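Long-range contact in putative polyketide synthase (Brevibacillus brevis, PDB 6HP2), which probably takes part in making the antibiotic bacillaene, this chain being the O-methyltransferase domain of the multienzyme, caught with the demethylated cofactor product S-adenosyl-L-homocysteine: residues A[118-129]-A[147-158]. Residues are numbered along the deposited sequence; the frame is centred on the assembly and turned at random.
Sequences PHIKTHGFTITK and RAKIFNKDSSKD. With SAH (S-adenosyl-L-homocysteine), chain B.
T122 to F125 pair in register with A148 to F151, and the two strands run parallel at 18° with their axes 4.6 Å apart. The ladder has T122 N, G124 N and T126 N giving to R147 O, K149 O and F151 O, while K149 N and F151 N return bonds to T122 O and G124 O; the shortest, F151 N to G124 O, is 2.7 Å. Before the ladder begins, the R147 side chain, bent at chi3, curls back so that NH1 donates to I120 O at 3.0 Å within the guanidinium plane. P118 lies over one face of that group, and NH1 also bonds A114 O.

Aromatic contacts gather on the H123, F125 and F151 side of the sheet. The edge of F151 points at the face of H123, planes at 88°, whereas F125 meets F151 obliquely, CE1 to CD1 3.6 Å. K153 CB sits 3.7 Å from the F125 ring centroid, a CH-pi contact over the face. Y164 holds H123 ND1.

Polar groups beyond the strand ends hold the ligand. S155 N reaches adenine N1 at 2.9 Å, nearly straight at 174°, and adenine N6 gives to D154 OD1 at 3.0 Å; S156 N closes an Asx turn on this oxygen, and S156 OG adds a second bond from the same face of the carboxylate plane. T128 OG1 hydrogen-bonds ribose O2'.

This is a beta-alpha-beta unit of a Rossmann-like methyltransferase, closed through helix 129-141. Complementary donors and acceptors on the adenine edge imply recognition of the base itself, and the neighbouring strands bring the two loops side by side, T128 at the ribose and D154 and S155 at the adenine.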
loop_
_atom_site.group_PDB
_atom_site.type_symbol
_atom_site.label_atom_id
_atom_site.label_comp_id
_atom_site.label_asym_id
_atom_site.label_seq_id
_atom_site.Cartn_x
_atom_site.Cartn_y
_atom_site.Cartn_z
ATOM N N PRO A 118 21.447 1.077 5.858
ATOM C CA PRO A 118 21.800 0.713 7.238
ATOM C C PRO A 118 21.733 1.848 8.230
ATOM O O PRO A 118 21.751 1.558 9.427
ATOM C CB PRO A 118 23.236 0.185 7.106
ATOM C CG PRO A 118 23.322 -0.315 5.747
ATOM C CD PRO A 118 22.458 0.597 4.896
ATOM N N HIS A 119 21.678 3.118 7.798
ATOM C CA HIS A 119 21.530 4.224 8.745
ATOM C C HIS A 119 20.097 4.428 9.228
ATOM O O HIS A 119 19.865 5.166 10.191
ATOM C CB HIS A 119 22.036 5.533 8.104
ATOM C CG HIS A 119 21.119 6.065 7.035
ATOM N ND1 HIS A 119 21.181 5.659 5.718
ATOM C CD2 HIS A 119 20.146 7.001 7.084
ATOM C CE1 HIS A 119 20.258 6.291 5.008
ATOM N NE2 HIS A 119 19.617 7.113 5.815
ATOM N N ILE A 120 19.099 3.764 8.615
ATOM C CA ILE A 120 17.717 4.022 8.942
ATOM C C ILE A 120 17.240 3.054 10.030
ATOM O O ILE A 120 17.617 1.896 10.057
ATOM C CB ILE A 120 16.850 3.894 7.680
ATOM C CG1 ILE A 120 17.289 4.940 6.636
ATOM C CG2 ILE A 120 15.354 4.098 8.067
ATOM C CD1 ILE A 120 16.356 5.024 5.434
ATOM N N LYS A 121 16.360 3.528 10.894
ATOM C CA LYS A 121 15.627 2.705 11.847
ATOM C C LYS A 121 14.192 2.614 11.377
ATOM O O LYS A 121 13.578 3.630 11.014
ATOM C CB LYS A 121 15.691 3.290 13.261
ATOM C CG LYS A 121 17.127 3.298 13.827
ATOM C CD LYS A 121 17.163 3.856 15.235
ATOM C CE LYS A 121 18.594 3.860 15.779
ATOM N NZ LYS A 121 18.653 4.387 17.170
ATOM N N THR A 122 13.684 1.387 11.322
ATOM C CA THR A 122 12.342 1.132 10.826
ATOM C C THR A 122 11.471 0.500 11.902
ATOM O O THR A 122 11.925 -0.386 12.643
ATOM C CB THR A 122 12.369 0.206 9.598
ATOM O OG1 THR A 122 12.971 -1.050 9.922
ATOM C CG2 THR A 122 13.073 0.835 8.446
ATOM N N HIS A 123 10.230 0.978 11.983
ATOM C CA HIS A 123 9.211 0.431 12.862
ATOM C C HIS A 123 8.030 -0.047 12.014
ATOM O O HIS A 123 7.668 0.614 11.041
ATOM C CB HIS A 123 8.677 1.480 13.834
ATOM C CG HIS A 123 9.601 1.816 14.948
ATOM N ND1 HIS A 123 9.383 2.901 15.779
ATOM C CD2 HIS A 123 10.726 1.204 15.393
ATOM C CE1 HIS A 123 10.337 2.930 16.693
ATOM N NE2 HIS A 123 11.160 1.914 16.482
ATOM N N GLY A 124 7.477 -1.207 12.360
ATOM C CA GLY A 124 6.197 -1.662 11.814
ATOM C C GLY A 124 5.158 -1.946 12.883
ATOM O O GLY A 124 5.479 -2.373 13.994
ATOM N N PHE A 125 3.890 -1.666 12.539
ATOM C CA PHE A 125 2.727 -2.063 13.304
ATOM C C PHE A 125 1.974 -3.057 12.413
ATOM O O PHE A 125 1.762 -2.787 11.215
ATOM C CB PHE A 125 1.778 -0.919 13.630
ATOM C CG PHE A 125 2.067 -0.153 14.881
ATOM C CD1 PHE A 125 3.325 -0.100 15.439
ATOM C CD2 PHE A 125 1.019 0.493 15.542
ATOM C CE1 PHE A 125 3.546 0.573 16.555
ATOM C CE2 PHE A 125 1.253 1.199 16.685
ATOM C CZ PHE A 125 2.523 1.224 17.198
ATOM N N THR A 126 1.559 -4.188 12.997
ATOM C CA THR A 126 0.561 -5.033 12.375
ATOM C C THR A 126 -0.372 -5.566 13.438
ATOM O O THR A 126 0.061 -5.950 14.526
ATOM C CB THR A 126 1.151 -6.195 11.597
ATOM O OG1 THR A 126 0.062 -6.979 11.072
ATOM C CG2 THR A 126 2.101 -7.055 12.443
ATOM N N ILE A 127 -1.676 -5.540 13.146
ATOM C CA ILE A 127 -2.652 -5.980 14.142
ATOM C C ILE A 127 -2.760 -7.487 14.232
ATOM O O ILE A 127 -3.386 -7.995 15.172
ATOM C CB ILE A 127 -4.029 -5.366 13.830
ATOM C CG1 ILE A 127 -4.909 -5.413 15.063
ATOM C CG2 ILE A 127 -4.664 -6.062 12.618
ATOM C CD1 ILE A 127 -6.035 -4.439 15.017
ATOM N N THR A 128 -2.148 -8.211 13.304
ATOM C CA THR A 128 -2.158 -9.679 13.281
ATOM C C THR A 128 -0.942 -10.203 14.041
ATOM O O THR A 128 0.205 -10.021 13.616
ATOM C CB THR A 128 -2.145 -10.164 11.830
ATOM O OG1 THR A 128 -3.126 -9.432 11.066
ATOM C CG2 THR A 128 -2.414 -11.662 11.747
ATOM N N LYS A 129 -1.194 -10.849 15.174
ATOM C CA LYS A 129 -0.111 -11.362 15.999
ATOM C C LYS A 129 0.834 -12.241 15.205
ATOM O O LYS A 129 2.051 -12.073 15.301
ATOM C CB LYS A 129 -0.687 -12.131 17.182
ATOM C CG LYS A 129 0.301 -12.422 18.294
ATOM C CD LYS A 129 -0.437 -12.871 19.563
ATOM C CE LYS A 129 0.472 -12.885 20.784
ATOM N NZ LYS A 129 1.374 -14.067 20.796
ATOM N N ARG A 147 17.903 -2.122 14.556
ATOM C CA ARG A 147 17.358 -1.041 13.727
ATOM C C ARG A 147 15.962 -1.287 13.176
ATOM O O ARG A 147 15.365 -0.372 12.608
ATOM C CB ARG A 147 18.287 -0.765 12.554
ATOM C CG ARG A 147 19.592 -0.146 12.991
ATOM C CD ARG A 147 20.425 0.225 11.800
ATOM N NE ARG A 147 20.814 -0.924 10.986
ATOM C CZ ARG A 147 20.297 -1.237 9.806
ATOM N NH1 ARG A 147 19.333 -0.460 9.243
ATOM N NH2 ARG A 147 20.795 -2.282 9.137
ATOM N N ALA A 148 15.422 -2.469 13.329
ATOM C CA ALA A 148 14.083 -2.774 12.805
ATOM C C ALA A 148 13.324 -3.500 13.889
ATOM O O ALA A 148 13.908 -4.359 14.562
ATOM C CB ALA A 148 14.151 -3.629 11.576
ATOM N N LYS A 149 12.056 -3.112 14.091
ATOM C CA LYS A 149 11.257 -3.736 15.124
ATOM C C LYS A 149 9.795 -3.680 14.691
ATOM O O LYS A 149 9.319 -2.646 14.194
ATOM C CB LYS A 149 11.426 -3.062 16.475
ATOM C CG LYS A 149 10.766 -3.836 17.623
ATOM C CD LYS A 149 10.991 -3.150 18.963
ATOM C CE LYS A 149 10.489 -4.009 20.121
ATOM N NZ LYS A 149 10.817 -3.420 21.451
ATOM N N ILE A 150 9.074 -4.782 14.911
ATOM C CA ILE A 150 7.655 -4.837 14.556
ATOM C C ILE A 150 6.822 -5.046 15.808
ATOM O O ILE A 150 7.178 -5.856 16.673
ATOM C CB ILE A 150 7.384 -5.950 13.530
ATOM C CG1 ILE A 150 8.037 -5.538 12.210
ATOM C CG2 ILE A 150 5.884 -6.172 13.376
ATOM C CD1 ILE A 150 8.193 -6.682 11.216
ATOM N N PHE A 151 5.724 -4.314 15.909
ATOM C CA PHE A 151 4.852 -4.343 17.089
ATOM C C PHE A 151 3.470 -4.886 16.688
ATOM O O PHE A 151 2.958 -4.545 15.641
ATOM C CB PHE A 151 4.650 -2.940 17.702
ATOM C CG PHE A 151 5.917 -2.214 18.007
ATOM C CD1 PHE A 151 6.498 -1.410 17.053
ATOM C CD2 PHE A 151 6.482 -2.286 19.253
ATOM C CE1 PHE A 151 7.675 -0.719 17.319
ATOM C CE2 PHE A 151 7.670 -1.596 19.548
ATOM C CZ PHE A 151 8.252 -0.788 18.568
ATOM N N ASN A 152 2.886 -5.755 17.512
ATOM C CA ASN A 152 1.530 -6.283 17.315
ATOM C C ASN A 152 0.579 -5.260 17.930
ATOM O O ASN A 152 0.248 -5.332 19.107
ATOM C CB ASN A 152 1.381 -7.649 17.990
ATOM C CG ASN A 152 -0.010 -8.222 17.755
ATOM O OD1 ASN A 152 -0.733 -7.844 16.771
ATOM N ND2 ASN A 152 -0.427 -9.013 18.615
ATOM N N LYS A 153 0.214 -4.227 17.173
ATOM C CA LYS A 153 -0.544 -3.111 17.709
ATOM C C LYS A 153 -1.520 -2.614 16.647
ATOM O O LYS A 153 -1.358 -2.880 15.451
ATOM C CB LYS A 153 0.364 -1.925 18.105
ATOM C CG LYS A 153 1.270 -2.176 19.331
ATOM C CD LYS A 153 0.516 -2.521 20.569
ATOM C CE LYS A 153 1.469 -2.833 21.729
ATOM N NZ LYS A 153 0.741 -3.344 22.925
ATOM N N ASP A 154 -2.495 -1.843 17.100
ATOM C CA ASP A 154 -3.599 -1.325 16.281
ATOM C C ASP A 154 -3.299 0.162 15.978
ATOM O O ASP A 154 -3.273 1.004 16.872
ATOM C CB ASP A 154 -4.908 -1.513 17.039
ATOM C CG ASP A 154 -6.116 -0.903 16.318
ATOM O OD1 ASP A 154 -5.995 -0.128 15.340
ATOM O OD2 ASP A 154 -7.235 -1.216 16.749
ATOM N N SER A 155 -3.012 0.459 14.714
ATOM C CA SER A 155 -2.570 1.780 14.320
ATOM C C SER A 155 -3.667 2.842 14.459
ATOM O O SER A 155 -3.367 4.038 14.330
ATOM C CB SER A 155 -2.102 1.745 12.883
ATOM O OG SER A 155 -1.047 0.886 12.683
ATOM N N SER A 156 -4.915 2.448 14.726
ATOM C CA SER A 156 -6.011 3.383 14.960
ATOM C C SER A 156 -6.233 3.655 16.427
ATOM O O SER A 156 -7.119 4.444 16.770
ATOM C CB SER A 156 -7.327 2.863 14.320
ATOM O OG SER A 156 -7.868 1.756 15.002
ATOM N N LYS A 157 -5.461 3.029 17.309
ATOM C CA LYS A 157 -5.701 3.161 18.743
ATOM C C LYS A 157 -4.407 3.298 19.548
ATOM O O LYS A 157 -4.350 4.073 20.506
ATOM C CB LYS A 157 -6.461 1.965 19.294
ATOM C CG LYS A 157 -7.844 1.776 18.686
ATOM C CD LYS A 157 -8.648 0.726 19.413
ATOM C CE LYS A 157 -9.989 0.482 18.717
ATOM N NZ LYS A 157 -10.765 1.733 18.442
ATOM N N ASP A 158 -3.380 2.521 19.195
ATOM C CA ASP A 158 -2.087 2.573 19.886
ATOM C C ASP A 158 -1.188 3.637 19.259
ATOM O O ASP A 158 -0.883 3.560 18.068
ATOM C CB ASP A 158 -1.413 1.214 19.815
ATOM C CG ASP A 158 -2.245 0.103 20.487
ATOM O OD1 ASP A 158 -2.580 0.258 21.666
ATOM O OD2 ASP A 158 -2.591 -0.876 19.817
HETATM N N SAH B . 1.695 -3.499 3.720
HETATM C CA SAH B . 1.881 -4.946 3.668
HETATM C CB SAH B . 0.644 -5.701 4.138
HETATM C CG SAH B . -0.676 -5.243 3.542
HETATM S SD SAH B . -2.028 -6.356 4.025
HETATM C C SAH B . 2.248 -5.313 2.252
HETATM O O SAH B . 2.487 -6.483 1.953
HETATM O OXT SAH B . 2.321 -4.430 1.403
HETATM C "C5'" SAH B . -2.792 -5.282 5.263
HETATM C "C4'" SAH B . -1.931 -5.135 6.516
HETATM O "O4'" SAH B . -2.544 -4.149 7.376
HETATM C "C3'" SAH B . -1.932 -6.443 7.374
HETATM O "O3'" SAH B . -0.571 -6.595 7.808
HETATM C "C2'" SAH B . -2.855 -6.171 8.561
HETATM O "O2'" SAH B . -2.528 -6.849 9.738
HETATM C "C1'" SAH B . -2.664 -4.644 8.702
HETATM N N9 SAH B . -3.715 -3.929 9.422
HETATM C C8 SAH B . -5.052 -3.880 9.144
HETATM N N7 SAH B . -5.618 -3.145 10.106
HETATM C C5 SAH B . -4.657 -2.685 10.942
HETATM C C6 SAH B . -4.669 -1.899 12.088
HETATM N N6 SAH B . -5.763 -1.335 12.598
HETATM N N1 SAH B . -3.485 -1.607 12.700
HETATM C C2 SAH B . -2.298 -2.162 12.260
HETATM N N3 SAH B . -2.305 -2.963 11.147
HETATM C C4 SAH B . -3.462 -3.249 10.538
#